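Local coordinates for protein nucleoporin NUP82 (Chaetomium thermophilum, PDB 5CWW) that probably serves as a structural component of the nuclear pore complex, this chain being the N-terminal beta-propeller part of the nucleoporin, at residues B[8-22]-B[578-590]. Sequence-based numbering, arbitrary orientation.
Sequences APAWLNEPAPGHKLF and LSATQTDPIALFF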
loop_
_atom_site.group_PDB
_atom_site.type_symbol
_atom_site.label_atom_id
_atom_site.label_comp_id
_atom_site.label_asym_id
_atom_site.label_seq_id
_atom_site.Cartn_x
_atom_site.Cartn_y
_atom_site.Cartn_z
ATOM N N ALA B 8 -25.287 -17.801 10.455
ATOM C CA ALA B 8 -25.336 -18.164 9.044
ATOM C C ALA B 8 -26.564 -19.036 8.792
ATOM O O ALA B 8 -27.085 -19.649 9.722
ATOM C CB ALA B 8 -24.061 -18.888 8.632
ATOM N N PRO B 9 -27.038 -19.092 7.537
ATOM C CA PRO B 9 -28.212 -19.925 7.248
ATOM C C PRO B 9 -27.920 -21.412 7.419
ATOM O O PRO B 9 -26.758 -21.801 7.533
ATOM C CB PRO B 9 -28.532 -19.588 5.788
ATOM C CG PRO B 9 -27.252 -19.097 5.218
ATOM C CD PRO B 9 -26.554 -18.387 6.337
ATOM N N ALA B 10 -28.969 -22.227 7.435
ATOM C CA ALA B 10 -28.835 -23.655 7.701
ATOM C C ALA B 10 -27.974 -24.363 6.658
ATOM O O ALA B 10 -27.315 -25.355 6.966
ATOM C CB ALA B 10 -30.208 -24.302 7.767
ATOM N N TRP B 11 -27.979 -23.856 5.428
ATOM C CA TRP B 11 -27.262 -24.510 4.336
ATOM C C TRP B 11 -25.772 -24.157 4.338
ATOM O O TRP B 11 -25.046 -24.508 3.407
ATOM C CB TRP B 11 -27.896 -24.159 2.982
ATOM C CG TRP B 11 -28.056 -22.695 2.714
ATOM C CD1 TRP B 11 -29.114 -21.910 3.067
ATOM C CD2 TRP B 11 -27.139 -21.842 2.017
ATOM N NE1 TRP B 11 -28.910 -20.620 2.642
ATOM C CE2 TRP B 11 -27.704 -20.552 1.994
ATOM C CE3 TRP B 11 -25.893 -22.044 1.415
ATOM C CZ2 TRP B 11 -27.068 -19.467 1.394
ATOM C CZ3 TRP B 11 -25.261 -20.965 0.819
ATOM C CH2 TRP B 11 -25.849 -19.694 0.813
ATOM N N LEU B 12 -25.326 -23.467 5.385
ATOM C CA LEU B 12 -23.904 -23.200 5.592
ATOM C C LEU B 12 -23.451 -23.718 6.956
ATOM O O LEU B 12 -22.281 -23.586 7.317
ATOM C CB LEU B 12 -23.604 -21.702 5.472
ATOM C CG LEU B 12 -23.646 -21.092 4.068
ATOM C CD1 LEU B 12 -23.392 -19.593 4.136
ATOM C CD2 LEU B 12 -22.638 -21.755 3.139
ATOM N N ASN B 13 -24.380 -24.307 7.705
ATOM C CA ASN B 13 -24.065 -24.902 9.000
ATOM C C ASN B 13 -24.130 -26.422 8.940
ATOM O O ASN B 13 -24.897 -26.990 8.166
ATOM C CB ASN B 13 -25.023 -24.388 10.077
ATOM C CG ASN B 13 -24.939 -22.885 10.267
ATOM O OD1 ASN B 13 -25.960 -22.200 10.328
ATOM N ND2 ASN B 13 -23.721 -22.364 10.364
ATOM N N GLU B 14 -23.314 -27.070 9.765
ATOM C CA GLU B 14 -23.275 -28.526 9.841
ATOM C C GLU B 14 -24.673 -29.084 10.129
ATOM O O GLU B 14 -25.435 -28.473 10.876
ATOM C CB GLU B 14 -22.284 -28.958 10.928
ATOM C CG GLU B 14 -21.764 -30.382 10.794
ATOM C CD GLU B 14 -20.644 -30.693 11.771
ATOM O OE1 GLU B 14 -20.322 -31.888 11.941
ATOM O OE2 GLU B 14 -20.083 -29.746 12.363
ATOM N N PRO B 15 -25.022 -30.244 9.542
ATOM C CA PRO B 15 -24.248 -31.113 8.649
ATOM C C PRO B 15 -24.425 -30.798 7.160
ATOM O O PRO B 15 -24.264 -31.692 6.330
ATOM C CB PRO B 15 -24.803 -32.499 8.978
ATOM C CG PRO B 15 -26.238 -32.240 9.271
ATOM C CD PRO B 15 -26.303 -30.873 9.917
ATOM N N ALA B 16 -24.742 -29.551 6.828
ATOM C CA ALA B 16 -24.880 -29.162 5.429
ATOM C C ALA B 16 -23.527 -29.235 4.725
ATOM O O ALA B 16 -22.489 -29.036 5.356
ATOM C CB ALA B 16 -25.463 -27.762 5.313
ATOM N N PRO B 17 -23.534 -29.517 3.413
ATOM C CA PRO B 17 -22.278 -29.635 2.663
ATOM C C PRO B 17 -21.529 -28.309 2.573
ATOM O O PRO B 17 -20.303 -28.302 2.466
ATOM C CB PRO B 17 -22.737 -30.102 1.280
ATOM C CG PRO B 17 -24.129 -29.600 1.157
ATOM C CD PRO B 17 -24.710 -29.673 2.539
ATOM N N GLY B 18 -22.263 -27.202 2.615
ATOM C CA GLY B 18 -21.656 -25.887 2.524
ATOM C C GLY B 18 -20.741 -25.584 3.696
ATOM O O GLY B 18 -19.814 -24.784 3.576
ATOM N N HIS B 19 -20.996 -26.227 4.831
ATOM C CA HIS B 19 -20.217 -25.983 6.040
ATOM C C HIS B 19 -18.794 -26.522 5.906
ATOM O O HIS B 19 -17.897 -26.114 6.643
ATOM C CB HIS B 19 -20.899 -26.612 7.256
ATOM C CG HIS B 19 -20.219 -26.300 8.554
ATOM N ND1 HIS B 19 -20.193 -25.034 9.097
ATOM C CD2 HIS B 19 -19.535 -27.092 9.414
ATOM C CE1 HIS B 19 -19.524 -25.058 10.235
ATOM N NE2 HIS B 19 -19.114 -26.295 10.451
ATOM N N LYS B 20 -18.593 -27.436 4.962
ATOM C CA LYS B 20 -17.278 -28.032 4.745
ATOM C C LYS B 20 -16.258 -26.983 4.314
ATOM O O LYS B 20 -15.056 -27.157 4.511
ATOM C CB LYS B 20 -17.363 -29.139 3.691
ATOM C CG LYS B 20 -18.183 -30.346 4.120
ATOM C CD LYS B 20 -18.161 -31.436 3.057
ATOM C CE LYS B 20 -18.970 -32.654 3.482
ATOM N NZ LYS B 20 -18.413 -33.311 4.698
ATOM N N LEU B 21 -16.745 -25.896 3.724
ATOM C CA LEU B 21 -15.882 -24.808 3.277
ATOM C C LEU B 21 -15.167 -24.118 4.436
ATOM O O LEU B 21 -14.124 -23.493 4.243
ATOM C CB LEU B 21 -16.696 -23.774 2.495
ATOM C CG LEU B 21 -17.209 -24.208 1.122
ATOM C CD1 LEU B 21 -18.265 -23.239 0.621
ATOM C CD2 LEU B 21 -16.063 -24.300 0.129
ATOM N N PHE B 22 -15.729 -24.238 5.637
ATOM C CA PHE B 22 -15.258 -23.476 6.789
ATOM C C PHE B 22 -14.726 -24.357 7.917
ATOM O O PHE B 22 -13.801 -23.967 8.628
ATOM C CB PHE B 22 -16.394 -22.598 7.319
ATOM C CG PHE B 22 -17.049 -21.759 6.259
ATOM C CD1 PHE B 22 -18.127 -22.250 5.539
ATOM C CD2 PHE B 22 -16.581 -20.486 5.974
ATOM C CE1 PHE B 22 -18.732 -21.484 4.561
ATOM C CE2 PHE B 22 -17.182 -19.714 4.995
ATOM C CZ PHE B 22 -18.258 -20.215 4.288
ATOM N N LEU B 578 -20.101 -11.925 3.827
ATOM C CA LEU B 578 -19.537 -13.224 4.154
ATOM C C LEU B 578 -18.238 -13.045 4.935
ATOM O O LEU B 578 -17.338 -12.322 4.505
ATOM C CB LEU B 578 -19.294 -14.039 2.883
ATOM C CG LEU B 578 -18.776 -15.462 3.090
ATOM C CD1 LEU B 578 -19.801 -16.312 3.833
ATOM C CD2 LEU B 578 -18.420 -16.091 1.754
ATOM N N SER B 579 -18.160 -13.688 6.093
ATOM C CA SER B 579 -16.921 -13.755 6.859
ATOM C C SER B 579 -16.802 -15.153 7.444
ATOM O O SER B 579 -17.561 -16.047 7.072
ATOM C CB SER B 579 -16.893 -12.693 7.961
ATOM O OG SER B 579 -15.645 -12.685 8.635
ATOM N N ALA B 580 -15.860 -15.350 8.359
ATOM C CA ALA B 580 -15.674 -16.664 8.958
ATOM C C ALA B 580 -14.752 -16.621 10.163
ATOM O O ALA B 580 -13.817 -15.822 10.218
ATOM C CB ALA B 580 -15.122 -17.644 7.924
ATOM N N THR B 581 -15.032 -17.487 11.129
ATOM C CA THR B 581 -14.120 -17.729 12.235
ATOM C C THR B 581 -13.143 -18.814 11.800
ATOM O O THR B 581 -13.105 -19.183 10.626
ATOM C CB THR B 581 -14.862 -18.166 13.510
ATOM O OG1 THR B 581 -15.535 -19.409 13.275
ATOM C CG2 THR B 581 -15.876 -17.112 13.930
ATOM N N GLN B 582 -12.356 -19.325 12.739
ATOM C CA GLN B 582 -11.418 -20.399 12.438
ATOM C C GLN B 582 -12.153 -21.674 12.032
ATOM O O GLN B 582 -11.582 -22.540 11.367
ATOM C CB GLN B 582 -10.519 -20.685 13.644
ATOM C CG GLN B 582 -9.662 -19.509 14.089
ATOM C CD GLN B 582 -8.509 -19.233 13.144
ATOM O OE1 GLN B 582 -8.712 -18.802 12.007
ATOM N NE2 GLN B 582 -7.292 -19.483 13.608
ATOM N N THR B 583 -13.420 -21.776 12.424
ATOM C CA THR B 583 -14.187 -23.007 12.255
ATOM C C THR B 583 -15.536 -22.804 11.565
ATOM O O THR B 583 -15.956 -23.640 10.764
ATOM C CB THR B 583 -14.447 -23.678 13.616
ATOM O OG1 THR B 583 -15.297 -22.842 14.410
ATOM C CG2 THR B 583 -13.138 -23.914 14.355
ATOM N N ASP B 584 -16.208 -21.697 11.872
ATOM C CA ASP B 584 -17.583 -21.486 11.424
ATOM C C ASP B 584 -17.724 -20.284 10.493
ATOM O O ASP B 584 -16.893 -19.377 10.515
ATOM C CB ASP B 584 -18.496 -21.301 12.633
ATOM C CG ASP B 584 -18.326 -22.399 13.660
ATOM O OD1 ASP B 584 -18.079 -23.554 13.258
ATOM O OD2 ASP B 584 -18.429 -22.104 14.869
ATOM N N PRO B 585 -18.786 -20.275 9.669
ATOM C CA PRO B 585 -19.030 -19.163 8.747
ATOM C C PRO B 585 -19.845 -18.041 9.369
ATOM O O PRO B 585 -20.456 -18.222 10.422
ATOM C CB PRO B 585 -19.813 -19.823 7.616
ATOM C CG PRO B 585 -20.594 -20.886 8.297
ATOM C CD PRO B 585 -19.749 -21.372 9.455
ATOM N N ILE B 586 -19.842 -16.891 8.705
ATOM C CA ILE B 586 -20.670 -15.759 9.091
ATOM C C ILE B 586 -21.283 -15.179 7.825
ATOM O O ILE B 586 -20.586 -14.569 7.014
ATOM C CB ILE B 586 -19.861 -14.678 9.839
ATOM C CG1 ILE B 586 -19.251 -15.263 11.116
ATOM C CG2 ILE B 586 -20.747 -13.480 10.174
ATOM C CD1 ILE B 586 -18.280 -14.333 11.819
ATOM N N ALA B 587 -22.585 -15.388 7.659
ATOM C CA ALA B 587 -23.309 -14.906 6.488
ATOM C C ALA B 587 -24.546 -14.121 6.909
ATOM O O ALA B 587 -25.588 -14.703 7.211
ATOM C CB ALA B 587 -23.694 -16.068 5.590
ATOM N N LEU B 588 -24.417 -12.797 6.924
ATOM C CA LEU B 588 -25.488 -11.913 7.370
ATOM C C LEU B 588 -26.114 -11.169 6.192
ATOM O O LEU B 588 -25.429 -10.451 5.461
ATOM C CB LEU B 588 -24.943 -10.921 8.397
ATOM C CG LEU B 588 -24.219 -11.575 9.578
ATOM C CD1 LEU B 588 -23.586 -10.525 10.474
ATOM C CD2 LEU B 588 -25.170 -12.459 10.378
ATOM N N PHE B 589 -27.424 -11.341 6.030
ATOM C CA PHE B 589 -28.145 -10.838 4.862
ATOM C C PHE B 589 -28.833 -9.500 5.126
ATOM O O PHE B 589 -29.274 -9.226 6.243
ATOM C CB PHE B 589 -29.182 -11.872 4.410
ATOM C CG PHE B 589 -28.580 -13.109 3.799
ATOM C CD1 PHE B 589 -27.844 -13.994 4.570
ATOM C CD2 PHE B 589 -28.755 -13.388 2.454
ATOM C CE1 PHE B 589 -27.287 -15.129 4.009
ATOM C CE2 PHE B 589 -28.203 -14.522 1.886
ATOM C CZ PHE B 589 -27.468 -15.395 2.666
ATOM N N PHE B 590 -28.918 -8.677 4.082
ATOM C CA PHE B 590 -29.541 -7.356 4.166
ATOM C C PHE B 590 -30.695 -7.200 3.187
ATOM O O PHE B 590 -31.518 -6.296 3.331
ATOM C CB PHE B 590 -28.510 -6.264 3.906
ATOM C CG PHE B 590 -27.364 -6.290 4.856
ATOM C CD1 PHE B 590 -27.475 -5.722 6.114
ATOM C CD2 PHE B 590 -26.174 -6.891 4.497
ATOM C CE1 PHE B 590 -26.414 -5.749 6.992
ATOM C CE2 PHE B 590 -25.114 -6.922 5.367
ATOM C CZ PHE B 590 -25.231 -6.350 6.619
#
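One face of the Phe22 ring is covered by Pro585, whose CB stands 3.4 Å from the ring centroid and only 2° off its normal, a CH-pi contact. A proline suits this face because its rigid pyrrolidine ring holds CB square over the aromatic centre. Obliquely to the same ring come Ala580, with CB 3.7 Å from Phe22 CD2, and Leu578 CD1, near Phe22 CZ. The His19 ring meets Pro585 CD and Asp584 OD1 at its edge, the latter 3.7 Å from His19 CE1, while Glu14 N lies over one of its faces. Phe589 packs CE1 on Pro9 CD and CG, crossing at about a right angle, with Trp11 CZ2 near its CZ. With CG anti to the backbone N (chi1 -175°), His19 reaches back to give ND1-H to Leu12 O (3.1 Å), within 11° of the imidazole plane. Small side chains let Ala8 and Ala587 bring their CA atoms within 4.6 Å, and Ala587 CB packs 3.8 Å from both Pro9 CD and Leu12 CD1. An alanine in place of Phe22 would probably strip Pro585 of its aromatic partner and open a gap beside Ala580 and Leu578. Phe7 hydrogen-bonds through its backbone to Ala587, consistent with propeller closure, where the chain's start meets the final blade. The N-terminal segment thus packs against the C-terminal hairpin chiefly through apolar and CH-pi contacts, the histidine bond fixing the loop from within.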